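Local coordinates for protein possible translation initiation inhibitor (Rhodopseudomonas palustris, PDB 3LME) that is of unknown function but belongs to the YjgF-like superfamily of small alpha-beta proteins and assembles from three copies of its chain, at residues Asp48-Asp57 and Tyr86-Ile97. The protein carries 1 engineered substitution. Residues are numbered along the deposited sequence; the frame is centred on the assembly and turned at random.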
ATOM      1  N   ASP A  48     -13.289   4.053  21.202  1.00 49.11           N
ATOM      2  CA  ASP A  48     -12.368   3.221  20.460  1.00 49.02           C
ATOM      3  C   ASP A  48     -13.065   2.424  19.366  1.00 49.13           C
ATOM      4  O   ASP A  48     -12.705   2.500  18.199  1.00 50.05           O
ATOM      5  CB  ASP A  48     -11.725   2.227  21.411  1.00 49.61           C
ATOM      6  CG  ASP A  48     -10.561   2.804  22.202  1.00 50.67           C
ATOM      7  OD1 ASP A  48     -10.224   3.989  22.004  1.00 52.22           O
ATOM      8  OD2 ASP A  48      -9.980   2.051  23.032  1.00 51.23           O
ATOM      9  N   GLU A  49     -14.046   1.626  19.748  1.00 48.59           N
ATOM     10  CA  GLU A  49     -14.673   0.705  18.827  1.00 48.36           C
ATOM     11  C   GLU A  49     -15.638   1.410  17.841  1.00 48.30           C
ATOM     12  O   GLU A  49     -15.712   1.078  16.662  1.00 48.36           O
ATOM     13  CB  GLU A  49     -15.363  -0.360  19.654  1.00 48.15           C
ATOM     14  CG  GLU A  49     -16.118  -1.390  18.891  1.00 50.50           C
ATOM     15  CD  GLU A  49     -16.647  -2.458  19.822  1.00 54.52           C
ATOM     16  OE1 GLU A  49     -15.915  -2.797  20.795  1.00 54.23           O
ATOM     17  OE2 GLU A  49     -17.782  -2.951  19.582  1.00 54.18           O
ATOM     18  N   ALA A  50     -16.362   2.409  18.331  1.00 48.31           N
ATOM     19  CA  ALA A  50     -17.213   3.225  17.497  1.00 47.12           C
ATOM     20  C   ALA A  50     -16.351   3.858  16.431  1.00 47.02           C
ATOM     21  O   ALA A  50     -16.767   3.939  15.287  1.00 48.10           O
ATOM     22  CB  ALA A  50     -17.917   4.279  18.327  1.00 46.43           C
ATOM     23  N   ARG A  51     -15.137   4.278  16.790  1.00 46.82           N
ATOM     24  CA  ARG A  51     -14.229   4.953  15.852  1.00 46.26           C
ATOM     25  C   ARG A  51     -13.804   4.062  14.710  1.00 45.50           C
ATOM     26  O   ARG A  51     -13.861   4.450  13.553  1.00 45.45           O
ATOM     27  CB  ARG A  51     -12.987   5.410  16.573  1.00 46.51           C
ATOM     28  CG  ARG A  51     -12.171   6.368  15.788  1.00 50.01           C
ATOM     29  CD  ARG A  51     -12.660   7.797  15.966  1.00 57.43           C
ATOM     30  NE  ARG A  51     -11.502   8.661  16.136  1.00 64.57           N
ATOM     31  CZ  ARG A  51     -11.056   9.096  17.315  1.00 66.52           C
ATOM     32  NH1 ARG A  51      -9.967   9.862  17.358  1.00 68.30           N
ATOM     33  NH2 ARG A  51     -11.709   8.794  18.434  1.00 65.02           N
ATOM     34  N   ILE A  52     -13.379   2.857  15.057  1.00 44.87           N
ATOM     35  CA  ILE A  52     -12.945   1.894  14.094  1.00 44.24           C
ATOM     36  C   ILE A  52     -14.092   1.354  13.246  1.00 44.80           C
ATOM     37  O   ILE A  52     -13.938   1.254  12.004  1.00 45.48           O
ATOM     38  CB  ILE A  52     -12.173   0.781  14.775  1.00 44.22           C
ATOM     39  CG1 ILE A  52     -10.751   1.266  15.053  1.00 43.05           C
ATOM     40  CG2 ILE A  52     -12.134  -0.464  13.889  1.00 43.54           C
ATOM     41  CD1 ILE A  52     -10.072   0.532  16.141  1.00 43.40           C
ATOM     42  N   ARG A  53     -15.228   1.010  13.876  1.00 44.24           N
ATOM     43  CA  ARG A  53     -16.429   0.593  13.110  1.00 43.79           C
ATOM     44  C   ARG A  53     -16.773   1.673  12.066  1.00 43.01           C
ATOM     45  O   ARG A  53     -17.015   1.369  10.889  1.00 42.64           O
ATOM     46  CB  ARG A  53     -17.625   0.262  14.026  1.00 44.03           C
ATOM     47  CG  ARG A  53     -18.950  -0.099  13.310  1.00 45.94           C
ATOM     48  CD  ARG A  53     -18.752  -1.199  12.227  1.00 49.53           C
ATOM     49  NE  ARG A  53     -19.954  -1.638  11.472  1.00 49.61           N
ATOM     50  CZ  ARG A  53     -20.774  -2.627  11.846  1.00 48.19           C
ATOM     51  NH1 ARG A  53     -20.561  -3.258  12.986  1.00 46.33           N
ATOM     52  NH2 ARG A  53     -21.811  -2.980  11.085  1.00 47.51           N
ATOM     53  N   ARG A  54     -16.710   2.929  12.488  1.00 41.92           N
ATOM     54  CA  ARG A  54     -17.038   4.027  11.611  1.00 41.89           C
ATOM     55  C   ARG A  54     -16.038   4.213  10.482  1.00 41.41           C
ATOM     56  O   ARG A  54     -16.408   4.638   9.384  1.00 41.77           O
ATOM     57  CB  ARG A  54     -17.172   5.318  12.408  1.00 42.39           C
ATOM     58  CG  ARG A  54     -17.760   6.490  11.631  1.00 44.41           C
ATOM     59  CD  ARG A  54     -19.162   6.155  11.270  1.00 50.01           C
ATOM     60  NE  ARG A  54     -19.927   7.376  11.080  1.00 54.83           N
ATOM     61  CZ  ARG A  54     -20.753   7.902  11.978  1.00 54.76           C
ATOM     62  NH1 ARG A  54     -20.929   7.327  13.159  1.00 52.37           N
ATOM     63  NH2 ARG A  54     -21.395   9.029  11.679  1.00 58.37           N
ATOM     64  N   MET A  55     -14.767   3.927  10.754  1.00 41.11           N
ATOM     65  CA  MET A  55     -13.733   3.922   9.719  1.00 40.09           C
ATOM     66  C   MET A  55     -14.080   2.865   8.669  1.00 40.55           C
ATOM     67  O   MET A  55     -14.085   3.155   7.463  1.00 40.02           O
ATOM     68  CB  MET A  55     -12.372   3.656  10.342  1.00 39.56           C
ATOM     69  CG  MET A  55     -11.200   3.491   9.365  1.00 37.05           C
ATOM     70  SD  MET A  55      -9.692   3.113  10.281  1.00 31.06           S
ATOM     71  CE  MET A  55     -10.024   1.402  10.763  1.00 29.07           C
ATOM     72  N   PHE A  56     -14.427   1.659   9.127  1.00 41.17           N
ATOM     73  CA  PHE A  56     -14.849   0.612   8.194  1.00 41.80           C
ATOM     74  C   PHE A  56     -16.115   0.961   7.394  1.00 42.82           C
ATOM     75  O   PHE A  56     -16.140   0.787   6.162  1.00 43.19           O
ATOM     76  CB  PHE A  56     -15.012  -0.701   8.912  1.00 41.32           C
ATOM     77  CG  PHE A  56     -13.738  -1.434   9.107  1.00 40.56           C
ATOM     78  CD1 PHE A  56     -13.204  -2.185   8.091  1.00 40.40           C
ATOM     79  CD2 PHE A  56     -13.070  -1.377  10.318  1.00 42.23           C
ATOM     80  CE1 PHE A  56     -12.026  -2.886   8.280  1.00 42.48           C
ATOM     81  CE2 PHE A  56     -11.856  -2.074  10.524  1.00 42.38           C
ATOM     82  CZ  PHE A  56     -11.340  -2.818   9.514  1.00 42.03           C
ATOM     83  N   ASP A  57     -17.147   1.471   8.081  1.00 43.21           N
ATOM     84  CA  ASP A  57     -18.367   1.900   7.415  1.00 43.73           C
ATOM     85  C   ASP A  57     -18.078   3.008   6.373  1.00 43.96           C
ATOM     86  O   ASP A  57     -18.580   2.941   5.239  1.00 44.87           O
ATOM     87  CB  ASP A  57     -19.407   2.382   8.427  1.00 44.17           C
ATOM     88  CG  ASP A  57     -19.982   1.253   9.322  1.00 47.26           C
ATOM     89  OD1 ASP A  57     -19.854   0.032   9.029  1.00 49.35           O
ATOM     90  OD2 ASP A  57     -20.610   1.615  10.343  1.00 49.82           O
ATOM     91  N   TYR A  86      -5.108  -1.603  19.537  1.00 53.74           N
ATOM     92  CA  TYR A  86      -6.194  -1.595  18.571  1.00 53.87           C
ATOM     93  C   TYR A  86      -6.313  -2.810  17.659  1.00 53.84           C
ATOM     94  O   TYR A  86      -7.353  -3.016  17.026  1.00 54.65           O
ATOM     95  CB  TYR A  86      -6.151  -0.321  17.749  1.00 53.82           C
ATOM     96  CG  TYR A  86      -6.144   0.899  18.623  1.00 55.56           C
ATOM     97  CD1 TYR A  86      -7.192   1.154  19.504  1.00 56.67           C
ATOM     98  CD2 TYR A  86      -5.076   1.788  18.589  1.00 56.32           C
ATOM     99  CE1 TYR A  86      -7.180   2.265  20.314  1.00 57.23           C
ATOM    100  CE2 TYR A  86      -5.051   2.894  19.392  1.00 56.25           C
ATOM    101  CZ  TYR A  86      -6.103   3.130  20.251  1.00 58.04           C
ATOM    102  OH  TYR A  86      -6.066   4.242  21.056  1.00 59.97           O
ATOM    103  N   ARG A  87      -5.278  -3.626  17.585  1.00 53.08           N
ATOM    104  CA  ARG A  87      -5.388  -4.800  16.763  1.00 52.46           C
ATOM    105  C   ARG A  87      -6.598  -5.629  17.218  1.00 51.61           C
ATOM    106  O   ARG A  87      -7.393  -6.041  16.387  1.00 51.42           O
ATOM    107  CB  ARG A  87      -4.099  -5.611  16.768  1.00 52.50           C
ATOM    108  CG  ARG A  87      -3.906  -6.388  15.500  1.00 54.39           C
ATOM    109  CD  ARG A  87      -3.239  -7.697  15.739  1.00 58.94           C
ATOM    110  NE  ARG A  87      -3.979  -8.539  16.707  1.00 63.99           N
ATOM    111  CZ  ARG A  87      -3.534  -8.884  17.929  1.00 63.64           C
ATOM    112  NH1 ARG A  87      -4.277  -9.668  18.717  1.00 61.77           N
ATOM    113  NH2 ARG A  87      -2.342  -8.458  18.359  1.00 61.07           N
ATOM    114  N   PRO A  88      -6.758  -5.851  18.539  1.00 50.78           N
ATOM    115  CA  PRO A  88      -7.942  -6.610  18.977  1.00 50.25           C
ATOM    116  C   PRO A  88      -9.288  -5.922  18.651  1.00 49.68           C
ATOM    117  O   PRO A  88     -10.321  -6.601  18.481  1.00 49.46           O
ATOM    118  CB  PRO A  88      -7.763  -6.727  20.503  1.00 49.99           C
ATOM    119  CG  PRO A  88      -6.605  -5.845  20.849  1.00 50.32           C
ATOM    120  CD  PRO A  88      -5.786  -5.668  19.630  1.00 50.63           C
ATOM    121  N   VAL A  89      -9.276  -4.597  18.572  1.00 48.42           N
ATOM    122  CA  VAL A  89     -10.486  -3.875  18.271  1.00 47.35           C
ATOM    123  C   VAL A  89     -10.808  -4.096  16.793  1.00 47.00           C
ATOM    124  O   VAL A  89     -11.932  -4.494  16.453  1.00 47.92           O
ATOM    125  CB  VAL A  89     -10.372  -2.372  18.627  1.00 47.89           C
ATOM    126  CG1 VAL A  89     -11.696  -1.671  18.377  1.00 46.11           C
ATOM    127  CG2 VAL A  89      -9.906  -2.170  20.105  1.00 46.66           C
ATOM    128  N   VAL A  90      -9.821  -3.883  15.925  1.00 45.27           N
ATOM    129  CA  VAL A  90      -9.954  -4.177  14.495  1.00 43.84           C
ATOM    130  C   VAL A  90     -10.446  -5.622  14.276  1.00 43.80           C
ATOM    131  O   VAL A  90     -11.328  -5.894  13.457  1.00 43.40           O
ATOM    132  CB  VAL A  90      -8.605  -3.922  13.758  1.00 43.61           C
ATOM    133  CG1 VAL A  90      -8.675  -4.344  12.312  1.00 43.44           C
ATOM    134  CG2 VAL A  90      -8.211  -2.475  13.848  1.00 41.48           C
ATOM    135  N   ASN A  91      -9.884  -6.554  15.027  1.00 44.09           N
ATOM    136  CA  ASN A  91     -10.376  -7.915  14.985  1.00 44.65           C
ATOM    137  C   ASN A  91     -11.872  -7.968  15.297  1.00 45.27           C
ATOM    138  O   ASN A  91     -12.671  -8.450  14.475  1.00 45.81           O
ATOM    139  CB  ASN A  91      -9.561  -8.818  15.908  1.00 44.03           C
ATOM    140  CG  ASN A  91      -8.143  -9.019  15.413  1.00 45.39           C
ATOM    141  OD1 ASN A  91      -7.802  -8.750  14.252  1.00 45.00           O
ATOM    142  ND2 ASN A  91      -7.300  -9.494  16.298  1.00 48.88           N
ATOM    143  N   LYS A  92     -12.252  -7.423  16.451  1.00 45.21           N
ATOM    144  CA  LYS A  92     -13.628  -7.444  16.893  1.00 45.71           C
ATOM    145  C   LYS A  92     -14.559  -6.788  15.840  1.00 45.93           C
ATOM    146  O   LYS A  92     -15.619  -7.328  15.487  1.00 45.94           O
ATOM    147  CB  LYS A  92     -13.693  -6.759  18.257  1.00 45.89           C
ATOM    148  CG  LYS A  92     -15.018  -6.257  18.686  1.00 48.15           C
ATOM    149  CD  LYS A  92     -15.708  -7.203  19.669  1.00 53.61           C
ATOM    150  CE  LYS A  92     -17.253  -7.189  19.439  1.00 56.35           C
ATOM    151  NZ  LYS A  92     -17.810  -5.941  18.755  1.00 54.85           N
ATOM    152  N   VAL A  93     -14.157  -5.643  15.306  1.00 45.47           N
ATOM    153  CA  VAL A  93     -15.006  -4.976  14.334  1.00 45.24           C
ATOM    154  C   VAL A  93     -15.157  -5.779  13.049  1.00 45.59           C
ATOM    155  O   VAL A  93     -16.244  -5.810  12.449  1.00 45.35           O
ATOM    156  CB  VAL A  93     -14.541  -3.562  14.052  1.00 45.15           C
ATOM    157  CG1 VAL A  93     -15.275  -3.009  12.848  1.00 45.55           C
ATOM    158  CG2 VAL A  93     -14.786  -2.668  15.313  1.00 44.80           C
ATOM    159  N   GLN A  94     -14.071  -6.437  12.636  1.00 45.56           N
ATOM    160  CA  GLN A  94     -14.129  -7.279  11.461  1.00 45.36           C
ATOM    161  C   GLN A  94     -14.994  -8.527  11.705  1.00 45.65           C
ATOM    162  O   GLN A  94     -15.707  -8.945  10.810  1.00 45.43           O
ATOM    163  CB  GLN A  94     -12.738  -7.625  10.949  1.00 45.31           C
ATOM    164  CG  GLN A  94     -12.090  -6.548  10.123  1.00 44.76           C
ATOM    165  CD  GLN A  94     -10.883  -7.059   9.364  1.00 45.54           C
ATOM    166  OE1 GLN A  94      -9.796  -7.226   9.923  1.00 47.39           O
ATOM    167  NE2 GLN A  94     -11.064  -7.311   8.080  1.00 45.61           N
ATOM    168  N   LYS A  95     -14.964  -9.111  12.904  1.00 46.22           N
ATOM    169  CA  LYS A  95     -15.917 -10.196  13.209  1.00 47.07           C
ATOM    170  C   LYS A  95     -17.360  -9.710  13.060  1.00 47.07           C
ATOM    171  O   LYS A  95     -18.237 -10.451  12.614  1.00 46.65           O
ATOM    172  CB  LYS A  95     -15.712 -10.781  14.607  1.00 47.21           C
ATOM    173  CG  LYS A  95     -14.782 -11.997  14.624  1.00 49.75           C
ATOM    174  CD  LYS A  95     -14.512 -12.462  16.043  1.00 53.97           C
ATOM    175  CE  LYS A  95     -13.128 -13.121  16.151  1.00 57.47           C
ATOM    176  NZ  LYS A  95     -13.142 -14.628  15.929  1.00 60.55           N
ATOM    177  N   ASP A  96     -17.598  -8.452  13.417  1.00 47.13           N
ATOM    178  CA  ASP A  96     -18.935  -7.907  13.352  1.00 47.56           C
ATOM    179  C   ASP A  96     -19.417  -7.779  11.909  1.00 47.22           C
ATOM    180  O   ASP A  96     -20.605  -7.944  11.619  1.00 47.02           O
ATOM    181  CB  ASP A  96     -18.977  -6.529  14.001  1.00 48.06           C
ATOM    182  CG  ASP A  96     -19.059  -6.570  15.528  1.00 50.72           C
ATOM    183  OD1 ASP A  96     -19.323  -7.658  16.145  1.00 51.19           O
ATOM    184  OD2 ASP A  96     -18.855  -5.455  16.097  1.00 52.01           O
ATOM    185  N   ILE A  97     -18.487  -7.466  11.015  1.00 46.59           N
ATOM    186  CA  ILE A  97     -18.838  -7.115   9.656  1.00 45.84           C
ATOM    187  C   ILE A  97     -18.829  -8.357   8.787  1.00 45.96           C
ATOM    188  O   ILE A  97     -19.777  -8.605   8.048  1.00 46.69           O
ATOM    189  CB  ILE A  97     -17.921  -5.976   9.106  1.00 45.62           C
ATOM    190  CG1 ILE A  97     -18.218  -4.676   9.869  1.00 45.49           C
ATOM    191  CG2 ILE A  97     -18.092  -5.791   7.601  1.00 43.65           C
ATOM    192  CD1 ILE A  97     -17.451  -3.477   9.399  1.00 44.68           C
TER
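Ile52 carries CG1 beside its backbone N (chi1 -79°), which sends CD1 out to Val89 CG1 at 3.5 Å, while its other branch, CG2, meets Val93 CG2. Val93, with CG1 anti to its own nitrogen (chi1 169°), divides its two methyls: CG2 serves Ile52, and CG1 lies 3.7 Å from Phe56 CD2. This is knobs-into-holes packing between helices 48-64 and 83-98; the axes of the two short segments approach to 9.5 Å and cross at -54°. Ile52 fills the hole formed by Tyr86, Val89, Val90 and Val93; one turn on, Phe56 enters the next, among Val90, Val93, Gln94 and Ile97, and Val93 in turn sits among Glu49, Ile52, Arg53 and Phe56. The Phe56 ring takes Val90 CG1 at its edge, and its CZ reaches the CG of Gln94, whose amide oxygen accepts a hydrogen bond from Arg106.

Toward solvent the packing gives way to charge. Lys92 NZ bridges two carboxylates, donating to Glu49 OE2 across the interface at 3.1 Å, from well above the carboxylate plane. On its own helix Lys92 NZ donates to Asp96 OD2 at 2.9 Å, on the syn side and somewhat tilted from the carboxylate plane. Arg53 bends at its second torsion and lays one guanidinium face over Ile97 CG1, while its NE donates within the guanidinium plane to Asp57 OD1 at 3.0 Å.

Both helices pack on the same sheet, Phe56 touching Ile122 and Gln94 touching Leu76, as expected for the YjgF-like fold. The chemistry is thus layered: branched aliphatic and aromatic groups interlock near the sheet, whereas above them the lysine probably offsets the repulsion between Glu49 OE2 and Asp96 OD2, 4.4 Å apart.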